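Local coordinates for protein salicylaldehyde dehydrogenase NahF (Pseudomonas putida, PDB 4JZ6) that probably oxidises salicylaldehyde to salicylate with NAD+ and water, as an aldehyde dehydrogenase of naphthalene degradation, at residues F321-K324 with T325-S329; D389-I392 with Y393-T397; A478-D481 with E482-L486; T490-P493 with F494-Y498. All blocks are in the same frame, centred on the assembly; numbering follows the deposited sequence.

Contact 1: F321-K324 with T325-S329; sequences FVEK and TERLS
The guanidinium group of Arg327 has OE1 of Glu323 over one face, 2.9 Å from its NH1. The carboxylate and guanidinium planes are 61° apart, so this salt bridge is not the flat two-pronged kind. A second, weak bond runs from Arg327 NE to Glu323 OE2 (3.0 Å). Glu323 gets there because CG lies anti to its backbone N (chi1 -153°) and the chain then bends. Lys324 lies alongside Arg327, and its NZ makes a long salt bridge to Glu323 OE1 (3.9 Å). One carboxylate is thus shared by two cations. With an alanine here, Arg327 and Lys324 would probably lose their common counter-charge and the guanidinium would be freer to turn.

The ring of Phe321 meets Thr325 OG1 obliquely, 3.4 Å from its CE1. That hydroxyl donates to Phe321 O (2.7 Å), while Thr325 N binds the same oxygen from the other side of the carbonyl plane. Val322 O takes a nearly straight bond from Glu326 N.

Phe321 and Thr325 both pack on Ile382 of strand 381-384. Leu328 reaches Phe500 of the second subunit. An i to i+4 salt bridge on the outer side and an apolar side turned to the sheet fit an amphipathic helix end, here that of helix 311-327 covering the seven-stranded sheet of an aldehyde dehydrogenase.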
loop_
_atom_site.group_PDB
_atom_site.type_symbol
_atom_site.label_atom_id
_atom_site.label_comp_id
_atom_site.label_asym_id
_atom_site.label_seq_id
_atom_site.Cartn_x
_atom_site.Cartn_y
_atom_site.Cartn_z
ATOM N N PHE A 321 -24.210 22.172 24.040
ATOM C CA PHE A 321 -24.308 21.039 23.126
ATOM C C PHE A 321 -25.651 20.329 23.308
ATOM O O PHE A 321 -26.337 20.011 22.334
ATOM C CB PHE A 321 -23.153 20.074 23.400
ATOM C CG PHE A 321 -22.984 19.000 22.365
ATOM C CD1 PHE A 321 -23.487 19.158 21.082
ATOM C CD2 PHE A 321 -22.313 17.825 22.680
ATOM C CE1 PHE A 321 -23.325 18.158 20.133
ATOM C CE2 PHE A 321 -22.147 16.827 21.741
ATOM C CZ PHE A 321 -22.654 16.990 20.465
ATOM N N VAL A 322 -26.029 20.100 24.561
ATOM C CA VAL A 322 -27.264 19.394 24.863
ATOM C C VAL A 322 -28.484 20.207 24.443
ATOM O O VAL A 322 -29.453 19.662 23.907
ATOM C CB VAL A 322 -27.342 19.002 26.356
ATOM C CG1 VAL A 322 -28.787 18.734 26.783
ATOM C CG2 VAL A 322 -26.465 17.788 26.617
ATOM N N GLU A 323 -28.418 21.514 24.667
ATOM C CA GLU A 323 -29.507 22.408 24.300
ATOM C C GLU A 323 -29.793 22.300 22.804
ATOM O O GLU A 323 -30.919 22.004 22.403
ATOM C CB GLU A 323 -29.163 23.847 24.691
ATOM C CG GLU A 323 -30.365 24.731 24.974
ATOM C CD GLU A 323 -31.024 25.247 23.709
ATOM O OE1 GLU A 323 -30.291 25.605 22.757
ATOM O OE2 GLU A 323 -32.275 25.292 23.668
ATOM N N LYS A 324 -28.766 22.520 21.987
ATOM C CA LYS A 324 -28.899 22.433 20.533
ATOM C C LYS A 324 -29.368 21.053 20.064
ATOM O O LYS A 324 -30.236 20.936 19.195
ATOM C CB LYS A 324 -27.566 22.763 19.859
ATOM C CG LYS A 324 -27.083 24.175 20.079
ATOM C CD LYS A 324 -28.111 25.190 19.622
ATOM C CE LYS A 324 -27.572 26.605 19.762
ATOM N NZ LYS A 324 -28.657 27.625 19.815
ATOM N N THR A 325 -28.775 20.015 20.641
ATOM C CA THR A 325 -29.029 18.639 20.227
ATOM C C THR A 325 -30.488 18.213 20.438
ATOM O O THR A 325 -31.099 17.611 19.550
ATOM C CB THR A 325 -28.059 17.672 20.938
ATOM O OG1 THR A 325 -26.721 18.015 20.575
ATOM C CG2 THR A 325 -28.322 16.233 20.542
ATOM N N GLU A 326 -31.041 18.535 21.608
ATOM C CA GLU A 326 -32.442 18.234 21.913
ATOM C C GLU A 326 -33.400 18.848 20.890
ATOM O O GLU A 326 -34.409 18.235 20.528
ATOM C CB GLU A 326 -32.809 18.720 23.316
ATOM C CG GLU A 326 -32.267 17.862 24.446
ATOM C CD GLU A 326 -32.462 18.511 25.805
ATOM O OE1 GLU A 326 -32.771 19.725 25.845
ATOM O OE2 GLU A 326 -32.308 17.815 26.833
ATOM N N ARG A 327 -33.068 20.053 20.426
ATOM C CA ARG A 327 -33.909 20.794 19.484
ATOM C C ARG A 327 -33.924 20.200 18.065
ATOM O O ARG A 327 -34.779 20.557 17.256
ATOM C CB ARG A 327 -33.490 22.271 19.425
ATOM C CG ARG A 327 -33.740 23.087 20.696
ATOM C CD ARG A 327 -34.225 24.500 20.343
ATOM N NE ARG A 327 -33.443 25.588 20.941
ATOM C CZ ARG A 327 -32.490 26.276 20.308
ATOM N NH1 ARG A 327 -31.846 27.252 20.936
ATOM N NH2 ARG A 327 -32.177 25.992 19.048
ATOM N N LEU A 328 -32.986 19.299 17.767
ATOM C CA LEU A 328 -32.864 18.718 16.427
ATOM C C LEU A 328 -34.080 17.881 16.024
ATOM O O LEU A 328 -34.642 17.155 16.845
ATOM C CB LEU A 328 -31.596 17.865 16.320
ATOM C CG LEU A 328 -30.236 18.566 16.360
ATOM C CD1 LEU A 328 -29.106 17.574 16.119
ATOM C CD2 LEU A 328 -30.190 19.679 15.343
ATOM N N SER A 329 -34.462 17.974 14.752
ATOM C CA SER A 329 -35.642 17.281 14.230
ATOM C C SER A 329 -35.406 15.802 13.975
ATOM O O SER A 329 -34.416 15.422 13.355
ATOM C CB SER A 329 -36.107 17.934 12.932
ATOM O OG SER A 329 -36.402 19.305 13.135
#

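Contact 2: D389-I392 with Y393-T397; sequences DMRI and YDEET
Arg391 and Glu395 form a local salt bridge across a tight turn, in the loop that leads from strand 381-384 to strand 401-407. The turn is made by the backbone. Tyr393 N binds Met390 O (3.1 Å), and the phi and psi values of Arg391 and Ile392 are close to those of a type I turn. Arg391 O then accepts two bonds, from Asp394 N (3.3 Å) and from Glu395 N (3.0 Å). The chain therefore winds for about one helical turn before it opens out.

That winding brings the Glu395 carboxylate to the edge of the Arg391 guanidinium, OE2 in its plane and OE1 near it. NH2 of Arg391 reaches Glu395 OE1 nearly along its C-O axis; the 2.5 Å length is doubtfully short at this resolution. NE adds two weak bonds, to OE1 and to OE2. The planes of the two groups are 36° apart, so the pair is twisted. A bend at chi3 of Arg391 (51°) turns the guanidinium back toward its partner. Both side chains also rest on Leu356 of helix 349-362.

On the apolar side, CG1 of Ile392 meets CG2 of Thr397 at 3.6 Å, the two side chains crossing at about a right angle. Ile392 packs further on Ile401 and Val403. Tyr393 makes a cation-pi contact with Arg306 and bonds to Asp419 through its OH, while Asp394 binds Ser420 and Val421 N.

The turn runs into the Glu-Glu-x-Phe-Gly-Pro sequence of aldehyde dehydrogenases, begun here by Glu395, Glu396 and Thr397, and links two parallel strands of the seven-stranded sheet.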
loop_
_atom_site.group_PDB
_atom_site.type_symbol
_atom_site.label_atom_id
_atom_site.label_comp_id
_atom_site.label_asym_id
_atom_site.label_seq_id
_atom_site.Cartn_x
_atom_site.Cartn_y
_atom_site.Cartn_z
ATOM N N ASP A 389 -12.550 2.518 30.321
ATOM C CA ASP A 389 -12.951 1.140 30.596
ATOM C C ASP A 389 -14.269 0.772 29.916
ATOM O O ASP A 389 -14.664 -0.396 29.897
ATOM C CB ASP A 389 -13.041 0.880 32.105
ATOM C CG ASP A 389 -14.194 1.615 32.761
ATOM O OD1 ASP A 389 -14.568 2.701 32.270
ATOM O OD2 ASP A 389 -14.725 1.108 33.773
ATOM N N MET A 390 -14.947 1.771 29.363
ATOM C CA MET A 390 -16.202 1.544 28.659
ATOM C C MET A 390 -15.925 1.195 27.198
ATOM O O MET A 390 -15.034 1.771 26.576
ATOM C CB MET A 390 -17.082 2.789 28.739
ATOM C CG MET A 390 -17.370 3.251 30.151
ATOM S SD MET A 390 -18.089 4.900 30.200
ATOM C CE MET A 390 -17.982 5.268 31.943
ATOM N N ARG A 391 -16.680 0.241 26.659
ATOM C CA ARG A 391 -16.524 -0.153 25.263
ATOM C C ARG A 391 -16.733 1.036 24.327
ATOM O O ARG A 391 -15.985 1.212 23.368
ATOM C CB ARG A 391 -17.501 -1.274 24.904
ATOM C CG ARG A 391 -17.304 -2.568 25.675
ATOM C CD ARG A 391 -18.358 -3.588 25.277
ATOM N NE ARG A 391 -18.423 -3.745 23.826
ATOM C CZ ARG A 391 -19.477 -4.218 23.169
ATOM N NH1 ARG A 391 -20.570 -4.583 23.831
ATOM N NH2 ARG A 391 -19.442 -4.323 21.846
ATOM N N ILE A 392 -17.733 1.864 24.626
ATOM C CA ILE A 392 -18.086 2.991 23.763
ATOM C C ILE A 392 -17.002 4.077 23.719
ATOM O O ILE A 392 -17.022 4.951 22.850
ATOM C CB ILE A 392 -19.461 3.601 24.147
ATOM C CG1 ILE A 392 -20.091 4.312 22.945
ATOM C CG2 ILE A 392 -19.326 4.536 25.335
ATOM C CD1 ILE A 392 -21.534 4.710 23.156
ATOM N N TYR A 393 -16.051 4.005 24.647
ATOM C CA TYR A 393 -14.891 4.896 24.652
ATOM C C TYR A 393 -14.142 4.900 23.311
ATOM O O TYR A 393 -13.725 5.951 22.831
ATOM C CB TYR A 393 -13.950 4.499 25.789
ATOM C CG TYR A 393 -12.702 5.337 25.968
ATOM C CD1 TYR A 393 -11.473 4.902 25.482
ATOM C CD2 TYR A 393 -12.743 6.537 26.667
ATOM C CE1 TYR A 393 -10.324 5.650 25.669
ATOM C CE2 TYR A 393 -11.599 7.292 26.861
ATOM C CZ TYR A 393 -10.392 6.848 26.360
ATOM O OH TYR A 393 -9.250 7.603 26.552
ATOM N N ASP A 394 -13.981 3.735 22.695
ATOM C CA ASP A 394 -13.250 3.689 21.436
ATOM C C ASP A 394 -13.921 2.838 20.359
ATOM O O ASP A 394 -13.517 2.872 19.199
ATOM C CB ASP A 394 -11.806 3.227 21.662
ATOM C CG ASP A 394 -10.902 3.545 20.485
ATOM O OD1 ASP A 394 -11.123 4.595 19.838
ATOM O OD2 ASP A 394 -9.975 2.749 20.201
ATOM N N GLU A 395 -14.939 2.072 20.731
ATOM C CA GLU A 395 -15.677 1.296 19.739
ATOM C C GLU A 395 -16.557 2.204 18.880
ATOM O O GLU A 395 -17.305 3.032 19.400
ATOM C CB GLU A 395 -16.529 0.226 20.417
ATOM C CG GLU A 395 -16.135 -1.193 20.061
ATOM C CD GLU A 395 -16.527 -2.189 21.134
ATOM O OE1 GLU A 395 -17.555 -2.877 20.955
ATOM O OE2 GLU A 395 -15.805 -2.285 22.153
ATOM N N GLU A 396 -16.461 2.049 17.565
ATOM C CA GLU A 396 -17.270 2.844 16.648
ATOM C C GLU A 396 -18.747 2.506 16.801
ATOM O O GLU A 396 -19.118 1.337 16.877
ATOM C CB GLU A 396 -16.824 2.616 15.199
ATOM C CG GLU A 396 -17.465 3.561 14.203
ATOM C CD GLU A 396 -16.934 3.381 12.794
ATOM O OE1 GLU A 396 -16.856 4.386 12.056
ATOM O OE2 GLU A 396 -16.598 2.233 12.422
ATOM N N THR A 397 -19.584 3.535 16.851
ATOM C CA THR A 397 -21.021 3.349 16.990
ATOM C C THR A 397 -21.743 4.086 15.868
ATOM O O THR A 397 -21.850 5.308 15.886
ATOM C CB THR A 397 -21.523 3.886 18.344
ATOM O OG1 THR A 397 -21.439 5.317 18.359
ATOM C CG2 THR A 397 -20.690 3.319 19.491
#

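Contact 3: A478-D481 with E482-L486; sequences AVID and EFTEL. With EDO (1,2-ethanediol), chain K.
Ala478 is joined to Glu482 by a water that donates to Ala478 O (2.8 Å) and to Glu482 OE2 (3.0 Å). Val479 follows. Its carbonyl takes a weak bond from Glu482 N, and its CG2 lies 3.7 Å from CE2 of the Phe483 ring. Chi1 of 70° puts CG1 between the backbone N and the carbonyl carbon, which leaves CG2 as the branch that meets the ring. The CB of Glu482 sits over the centre of one face of the same ring.

Ile480 O is gripped twice. Phe483 N (3.1 Å) and Thr484 OG1 (2.9 Å) come to it from opposite faces of the carbonyl plane. The methyl groups CG2 of Ile480 and CG2 of Thr484 meet at 3.8 Å. Thr484 OG1 is also bonded to Arg153.

Asp481 carries its carboxylate, CG anti to the backbone N, to two arginines and a small molecule. Its OD1 accepts from O2 of an ethanediol (2.7 Å), probably from the crystallisation liquor, which also binds Gly472 N of the second subunit. Arg153 and Arg263 form salt bridges with this carboxylate.

Arg263 also pairs with Glu482 and lines a salicylaldehyde pocket, so the two acids probably stay ionised and help to hold that arginine in place.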
loop_
_atom_site.group_PDB
_atom_site.type_symbol
_atom_site.label_atom_id
_atom_site.label_comp_id
_atom_site.label_asym_id
_atom_site.label_seq_id
_atom_site.Cartn_x
_atom_site.Cartn_y
_atom_site.Cartn_z
ATOM N N ALA A 478 -2.816 12.162 -4.266
ATOM C CA ALA A 478 -2.390 10.871 -3.720
ATOM C C ALA A 478 -3.140 9.668 -4.298
ATOM O O ALA A 478 -2.632 8.548 -4.304
ATOM C CB ALA A 478 -2.503 10.875 -2.210
ATOM N N VAL A 479 -4.354 9.902 -4.777
ATOM C CA VAL A 479 -5.180 8.819 -5.271
ATOM C C VAL A 479 -4.590 8.232 -6.561
ATOM O O VAL A 479 -4.861 7.083 -6.916
ATOM C CB VAL A 479 -6.636 9.290 -5.482
ATOM C CG1 VAL A 479 -6.724 10.244 -6.662
ATOM C CG2 VAL A 479 -7.567 8.102 -5.684
ATOM N N ILE A 480 -3.766 9.015 -7.252
ATOM C CA ILE A 480 -3.210 8.589 -8.535
ATOM C C ILE A 480 -2.330 7.352 -8.412
ATOM O O ILE A 480 -2.441 6.420 -9.203
ATOM C CB ILE A 480 -2.405 9.717 -9.201
ATOM C CG1 ILE A 480 -3.329 10.890 -9.533
ATOM C CG2 ILE A 480 -1.716 9.215 -10.466
ATOM C CD1 ILE A 480 -2.602 12.105 -10.062
ATOM N N ASP A 481 -1.467 7.341 -7.407
ATOM C CA ASP A 481 -0.590 6.205 -7.185
ATOM C C ASP A 481 -1.383 4.937 -6.891
ATOM O O ASP A 481 -0.901 3.825 -7.104
ATOM C CB ASP A 481 0.367 6.497 -6.034
ATOM C CG ASP A 481 1.289 5.333 -5.740
ATOM O OD1 ASP A 481 2.316 5.194 -6.439
ATOM O OD2 ASP A 481 0.980 4.546 -4.816
ATOM N N GLU A 482 -2.602 5.104 -6.399
ATOM C CA GLU A 482 -3.432 3.961 -6.049
ATOM C C GLU A 482 -3.876 3.184 -7.277
ATOM O O GLU A 482 -4.096 1.976 -7.211
ATOM C CB GLU A 482 -4.657 4.420 -5.268
ATOM C CG GLU A 482 -4.314 5.190 -4.029
ATOM C CD GLU A 482 -3.784 4.294 -2.935
ATOM O OE1 GLU A 482 -3.834 3.054 -3.110
ATOM O OE2 GLU A 482 -3.326 4.832 -1.901
ATOM N N PHE A 483 -4.007 3.880 -8.399
ATOM C CA PHE A 483 -4.549 3.259 -9.599
ATOM C C PHE A 483 -3.627 3.427 -10.795
ATOM O O PHE A 483 -4.086 3.515 -11.934
ATOM C CB PHE A 483 -5.937 3.817 -9.907
ATOM C CG PHE A 483 -6.889 3.724 -8.750
ATOM C CD1 PHE A 483 -7.252 2.489 -8.233
ATOM C CD2 PHE A 483 -7.417 4.872 -8.175
ATOM C CE1 PHE A 483 -8.124 2.400 -7.165
ATOM C CE2 PHE A 483 -8.295 4.791 -7.106
ATOM C CZ PHE A 483 -8.647 3.554 -6.599
ATOM N N THR A 484 -2.325 3.471 -10.532
ATOM C CA THR A 484 -1.345 3.507 -11.605
ATOM C C THR A 484 -0.206 2.543 -11.341
ATOM O O THR A 484 0.094 2.210 -10.190
ATOM C CB THR A 484 -0.752 4.922 -11.822
ATOM O OG1 THR A 484 -0.128 5.391 -10.614
ATOM C CG2 THR A 484 -1.839 5.899 -12.268
ATOM N N GLU A 485 0.409 2.078 -12.422
ATOM C CA GLU A 485 1.684 1.391 -12.327
ATOM C C GLU A 485 2.752 2.457 -12.439
ATOM O O GLU A 485 2.697 3.294 -13.346
ATOM C CB GLU A 485 1.867 0.380 -13.464
ATOM C CG GLU A 485 0.908 -0.797 -13.456
ATOM C CD GLU A 485 1.042 -1.665 -12.212
ATOM O OE1 GLU A 485 1.970 -1.433 -11.399
ATOM O OE2 GLU A 485 0.207 -2.586 -12.054
ATOM N N LEU A 486 3.702 2.448 -11.510
ATOM C CA LEU A 486 4.866 3.316 -11.613
ATOM C C LEU A 486 6.013 2.500 -12.181
ATOM O O LEU A 486 6.464 1.535 -11.570
ATOM C CB LEU A 486 5.249 3.908 -10.253
ATOM C CG LEU A 486 6.498 4.794 -10.260
ATOM C CD1 LEU A 486 6.252 6.072 -11.043
ATOM C CD2 LEU A 486 6.937 5.110 -8.841
HETATM C C1 EDO K . 3.710 0.989 -6.206
HETATM O O1 EDO K . 3.023 -0.134 -5.627
HETATM C C2 EDO K . 3.863 2.105 -5.175
HETATM O O2 EDO K . 4.225 3.341 -5.808
HETATM O O HOH W 1 -1.378 7.073 -2.266
HETATM O O HOH W 2 1.471 3.008 -7.967
#

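Contact 4: T490-P493 with F494-Y498; sequences TIEP and FEQQY
From Glu492 to Gln496 the chain leaves the end of strand 485-491, stays extended at Pro493 (psi 158°) and turns at Phe494 through about a right angle. No helix or strand forms here; the bend is closed by a side chain. NE2 of Gln496 donates two hydrogen bonds, to Glu492 OE1 (3.1 Å) and to Pro493 O (3.1 Å). Both partners lie near the amide plane, and Pro493 O is met in its own carbonyl plane. The amide is thus held flat between a side chain and the backbone. Chi1 of Gln496 (50°) sets CG in the crowded position between backbone N and carbonyl carbon, and the extended chain beyond carries the amide to the bend.

Glu492 uses the anti lone pair of OE1 for Gln496 and the anti lone pair of OE2 for Thr490 OG1 (2.7 Å). A water donates to OE1 (2.7 Å) and bonds to Tyr498 OH (3.2 Å). The carboxylate and amide planes are 48° apart. OE1 of Gln496 comes within 3.3 Å of OE1 of Glu492; both are acceptors, and Lys144 serves both, with a salt bridge to Glu492 and a weak bond to Gln496. A leucine in place of Gln496 would probably leave Pro493 O and Glu492 without this donor and the bend less firmly closed.

The second subunit covers much of the segment: Gln456 binds Glu492, Lys287 pairs with Glu495, and Thr490 and Ile491 continue a sheet of that subunit. This C-terminal arm is typical of the oligomerisation domain of aldehyde dehydrogenases.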
loop_
_atom_site.group_PDB
_atom_site.type_symbol
_atom_site.label_atom_id
_atom_site.label_comp_id
_atom_site.label_asym_id
_atom_site.label_seq_id
_atom_site.Cartn_x
_atom_site.Cartn_y
_atom_site.Cartn_z
ATOM N N THR A 490 14.515 3.095 -18.696
ATOM C CA THR A 490 15.748 3.689 -19.181
ATOM C C THR A 490 15.893 3.473 -20.671
ATOM O O THR A 490 15.432 2.462 -21.210
ATOM C CB THR A 490 16.983 3.099 -18.485
ATOM O OG1 THR A 490 17.004 1.676 -18.673
ATOM C CG2 THR A 490 16.955 3.424 -16.996
ATOM N N ILE A 491 16.522 4.438 -21.334
ATOM C CA ILE A 491 16.862 4.297 -22.742
ATOM C C ILE A 491 18.369 4.464 -22.874
ATOM O O ILE A 491 18.905 5.550 -22.658
ATOM C CB ILE A 491 16.126 5.329 -23.618
ATOM C CG1 ILE A 491 14.621 5.286 -23.342
ATOM C CG2 ILE A 491 16.394 5.058 -25.090
ATOM C CD1 ILE A 491 13.841 6.288 -24.136
ATOM N N GLU A 492 19.051 3.380 -23.221
ATOM C CA GLU A 492 20.497 3.324 -23.073
ATOM C C GLU A 492 21.190 3.193 -24.418
ATOM O O GLU A 492 20.578 2.753 -25.393
ATOM C CB GLU A 492 20.864 2.159 -22.150
ATOM C CG GLU A 492 20.120 2.198 -20.818
ATOM C CD GLU A 492 20.323 0.942 -19.992
ATOM O OE1 GLU A 492 21.382 0.296 -20.150
ATOM O OE2 GLU A 492 19.422 0.595 -19.193
ATOM N N PRO A 493 22.472 3.601 -24.484
ATOM C CA PRO A 493 23.231 3.471 -25.727
ATOM C C PRO A 493 23.472 2.008 -26.062
ATOM O O PRO A 493 23.407 1.164 -25.173
ATOM C CB PRO A 493 24.557 4.168 -25.399
ATOM C CG PRO A 493 24.668 4.113 -23.925
ATOM C CD PRO A 493 23.272 4.238 -23.422
ATOM N N PHE A 494 23.729 1.707 -27.328
ATOM C CA PHE A 494 24.019 0.337 -27.712
ATOM C C PHE A 494 25.330 -0.111 -27.071
ATOM O O PHE A 494 25.396 -1.169 -26.445
ATOM C CB PHE A 494 24.071 0.195 -29.234
ATOM C CG PHE A 494 22.814 0.647 -29.929
ATOM C CD1 PHE A 494 21.595 0.059 -29.638
ATOM C CD2 PHE A 494 22.852 1.655 -30.875
ATOM C CE1 PHE A 494 20.446 0.471 -30.270
ATOM C CE2 PHE A 494 21.701 2.066 -31.513
ATOM C CZ PHE A 494 20.499 1.473 -31.210
ATOM N N GLU A 495 26.360 0.716 -27.201
ATOM C CA GLU A 495 27.670 0.404 -26.646
ATOM C C GLU A 495 27.807 0.866 -25.198
ATOM O O GLU A 495 27.773 2.062 -24.915
ATOM C CB GLU A 495 28.771 1.032 -27.504
ATOM C CG GLU A 495 29.833 0.050 -27.976
ATOM C CD GLU A 495 30.726 -0.442 -26.845
ATOM O OE1 GLU A 495 31.331 0.403 -26.148
ATOM O OE2 GLU A 495 30.823 -1.674 -26.653
ATOM N N GLN A 496 27.947 -0.090 -24.285
ATOM C CA GLN A 496 28.292 0.210 -22.895
ATOM C C GLN A 496 29.181 -0.888 -22.283
ATOM O O GLN A 496 29.255 -2.002 -22.803
ATOM C CB GLN A 496 27.040 0.469 -22.046
ATOM C CG GLN A 496 25.952 -0.581 -22.164
ATOM C CD GLN A 496 24.666 -0.182 -21.440
ATOM O OE1 GLN A 496 24.599 -0.192 -20.208
ATOM N NE2 GLN A 496 23.643 0.168 -22.208
ATOM N N GLN A 497 29.864 -0.559 -21.189
ATOM C CA GLN A 497 30.839 -1.463 -20.581
ATOM C C GLN A 497 30.268 -2.288 -19.430
ATOM O O GLN A 497 29.432 -1.812 -18.658
ATOM C CB GLN A 497 32.051 -0.677 -20.085
ATOM C CG GLN A 497 32.812 0.056 -21.173
ATOM C CD GLN A 497 33.551 -0.882 -22.109
ATOM O OE1 GLN A 497 32.954 -1.501 -22.998
ATOM N NE2 GLN A 497 34.862 -0.992 -21.917
ATOM N N TYR A 498 30.736 -3.528 -19.323
ATOM C CA TYR A 498 30.352 -4.406 -18.225
ATOM C C TYR A 498 31.596 -5.000 -17.559
ATOM O O TYR A 498 32.595 -5.259 -18.228
ATOM C CB TYR A 498 29.437 -5.524 -18.731
ATOM C CG TYR A 498 28.122 -5.033 -19.286
ATOM C CD1 TYR A 498 27.006 -4.899 -18.466
ATOM C CD2 TYR A 498 27.993 -4.705 -20.634
ATOM C CE1 TYR A 498 25.804 -4.452 -18.971
ATOM C CE2 TYR A 498 26.796 -4.255 -21.144
ATOM C CZ TYR A 498 25.706 -4.132 -20.309
ATOM O OH TYR A 498 24.509 -3.688 -20.818
HETATM O O HOH W 3 22.617 -1.839 -19.043
#

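Overall arrangement
The four contacts follow one another along the chain. Contacts 1 and 2 lie on elements around the seven-stranded sheet, their centres 23 Å apart and nearest atoms about 12 Å apart. Contacts 3 and 4 share strand 485-491, which carries the chain from the protein body to the arm; their centres are 30 Å apart, and both touch the second subunit. Contact 1 is 43 Å from contact 3 and 72 Å from contact 4, centre to centre. In contact 3 the side chain of Glu482 is about 6 Å from bound salicylaldehyde and about 7 Å from that of Glu267, the predicted active-site residue. In contact 2 the Thr397 side chain is about 13 Å from a salicylaldehyde.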